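Local coordinates for alginate biosynthesis protein AlgJ (Pseudomonas putida, PDB 4O8V) that probably adds acetyl groups to mannuronate residues of alginate as part of an inner-membrane complex, at residues 120-125 with 163-168. Residues are numbered along the deposited sequence; the frame is centred on the assembly and turned at random.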
loop_
_atom_site.group_PDB
_atom_site.type_symbol
_atom_site.label_atom_id
_atom_site.label_comp_id
_atom_site.label_asym_id
_atom_site.label_seq_id
_atom_site.Cartn_x
_atom_site.Cartn_y
_atom_site.Cartn_z
ATOM N N ASP A 120 8.582 11.967 -4.001
ATOM C CA ASP A 120 8.683 10.520 -3.781
ATOM C C ASP A 120 7.299 9.901 -3.999
ATOM O O ASP A 120 6.293 10.594 -3.870
ATOM C CB ASP A 120 9.214 10.274 -2.362
ATOM C CG ASP A 120 9.538 8.798 -2.062
ATOM O OD1 ASP A 120 8.599 8.028 -1.760
ATOM O OD2 ASP A 120 10.747 8.440 -2.093
ATOM N N THR A 121 7.233 8.621 -4.347
ATOM C CA THR A 121 5.942 7.972 -4.561
ATOM C C THR A 121 5.162 7.759 -3.265
ATOM O O THR A 121 3.945 7.574 -3.295
ATOM C CB THR A 121 6.096 6.580 -5.234
ATOM O OG1 THR A 121 6.849 5.731 -4.367
ATOM C CG2 THR A 121 6.790 6.714 -6.580
ATOM N N HIS A 122 5.848 7.761 -2.127
ATOM C CA HIS A 122 5.242 7.202 -0.915
ATOM C C HIS A 122 4.495 8.190 -0.029
ATOM O O HIS A 122 4.731 9.395 -0.062
ATOM C CB HIS A 122 6.316 6.510 -0.073
ATOM C CG HIS A 122 6.917 5.320 -0.759
ATOM N ND1 HIS A 122 8.154 5.351 -1.367
ATOM C CD2 HIS A 122 6.423 4.074 -0.961
ATOM C CE1 HIS A 122 8.406 4.163 -1.896
ATOM N NE2 HIS A 122 7.366 3.373 -1.676
ATOM N N TRP A 123 3.595 7.662 0.793
ATOM C CA TRP A 123 3.042 8.470 1.861
ATOM C C TRP A 123 4.134 8.923 2.828
ATOM O O TRP A 123 5.169 8.269 2.990
ATOM C CB TRP A 123 1.943 7.710 2.620
ATOM C CG TRP A 123 2.250 6.264 2.973
ATOM C CD1 TRP A 123 3.479 5.686 3.206
ATOM C CD2 TRP A 123 1.272 5.232 3.185
ATOM N NE1 TRP A 123 3.310 4.344 3.538
ATOM C CE2 TRP A 123 1.969 4.047 3.528
ATOM C CE3 TRP A 123 -0.127 5.195 3.098
ATOM C CZ2 TRP A 123 1.308 2.828 3.785
ATOM C CZ3 TRP A 123 -0.782 3.981 3.363
ATOM C CH2 TRP A 123 -0.053 2.815 3.689
ATOM N N THR A 124 3.898 10.074 3.445
ATOM C CA THR A 124 4.670 10.531 4.589
ATOM C C THR A 124 4.334 9.709 5.823
ATOM O O THR A 124 3.314 9.014 5.851
ATOM C CB THR A 124 4.369 12.017 4.925
ATOM O OG1 THR A 124 3.008 12.129 5.371
ATOM C CG2 THR A 124 4.632 12.939 3.700
ATOM N N PRO A 125 5.181 9.795 6.852
ATOM C CA PRO A 125 4.837 9.082 8.083
ATOM C C PRO A 125 3.473 9.491 8.646
ATOM O O PRO A 125 2.740 8.634 9.144
ATOM C CB PRO A 125 5.960 9.474 9.027
ATOM C CG PRO A 125 7.110 9.759 8.119
ATOM C CD PRO A 125 6.539 10.369 6.909
ATOM N N LYS A 163 16.033 12.571 -0.213
ATOM C CA LYS A 163 15.969 12.556 -1.678
ATOM C C LYS A 163 14.954 11.514 -2.124
ATOM O O LYS A 163 15.143 10.335 -1.853
ATOM C CB LYS A 163 17.339 12.240 -2.302
ATOM C CG LYS A 163 17.354 12.442 -3.827
ATOM C CD LYS A 163 18.743 12.291 -4.428
ATOM C CE LYS A 163 18.825 11.078 -5.340
ATOM N NZ LYS A 163 20.184 10.929 -5.935
ATOM N N GLY A 164 13.889 11.953 -2.800
ATOM C CA GLY A 164 12.778 11.078 -3.161
ATOM C C GLY A 164 13.099 10.080 -4.266
ATOM O O GLY A 164 13.986 10.307 -5.113
ATOM N N ASP A 165 12.363 8.966 -4.279
ATOM C CA ASP A 165 12.688 7.880 -5.189
ATOM C C ASP A 165 12.477 8.306 -6.648
ATOM O O ASP A 165 13.169 7.836 -7.530
ATOM C CB ASP A 165 11.886 6.593 -4.836
ATOM C CG ASP A 165 10.356 6.762 -4.855
ATOM O OD1 ASP A 165 9.800 7.880 -4.982
ATOM O OD2 ASP A 165 9.666 5.719 -4.691
ATOM N N LEU A 166 11.567 9.246 -6.878
ATOM C CA LEU A 166 11.299 9.727 -8.232
ATOM C C LEU A 166 12.411 10.592 -8.836
ATOM O O LEU A 166 12.539 10.681 -10.061
ATOM C CB LEU A 166 9.984 10.500 -8.248
ATOM C CG LEU A 166 8.784 9.583 -8.045
ATOM C CD1 LEU A 166 7.543 10.411 -7.693
ATOM C CD2 LEU A 166 8.552 8.692 -9.290
ATOM N N THR A 167 13.217 11.226 -7.994
ATOM C CA THR A 167 14.262 12.100 -8.516
ATOM C C THR A 167 15.277 11.306 -9.331
ATOM O O THR A 167 15.918 11.848 -10.218
ATOM C CB THR A 167 14.988 12.834 -7.403
ATOM O OG1 THR A 167 15.830 11.904 -6.718
ATOM C CG2 THR A 167 13.987 13.403 -6.427
ATOM N N ASN A 168 15.397 10.011 -9.050
ATOM C CA ASN A 168 16.364 9.180 -9.761
ATOM C C ASN A 168 15.910 8.796 -11.166
ATOM O O ASN A 168 16.709 8.320 -11.979
ATOM C CB ASN A 168 16.667 7.929 -8.942
ATOM C CG ASN A 168 17.402 8.256 -7.657
ATOM O OD1 ASN A 168 18.636 8.374 -7.639
ATOM N ND2 ASN A 168 16.642 8.442 -6.577
#
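With CG of Asp120 swung opposite its own backbone N (chi1 -173°) and CG of Asp165 tucked between its backbone N and carbonyl carbon (chi1 58°), the two carboxylates lie stacked, their planes 8° apart. Asp120 OD2 and Asp165 OD1 face each other at 3.1 Å as two acceptors, each carboxylate having its own donors. Asp165 N gives a 2.8 Å hydrogen bond to Asp120 OD2 from above the carboxylate plane, a second-shell contact that probably helps position Asp120. Glycine suits Gly164, where a CB would crowd Asp120 N. Aspartate suits Asp165 because its two oxygens span Thr121: the syn lone pair of OD1 takes the backbone N at 2.7 Å, that of OD2 the hydroxyl OG1 at 2.8 Å. Threonine supplies both this hydroxyl, which also lies over the His122 ring face, and a methyl, CG2, 3.8 Å from Leu166 CG. Asp120 OD1 receives His122 N on its anti lone pair, making an Asx turn, and ND1 on its syn one (2.7 Å), which helps fix the ring's rotation. Replacing Asp120 by an alanine is likely to leave His122 ND1 and N and Asp165 N without this acceptor, the imidazole less firmly held. Since His122 NE2 bonds Ser218 OG, the arrangement is consistent with the Ser-His-Asp catalytic triad of SGNH hydrolase-like enzymes.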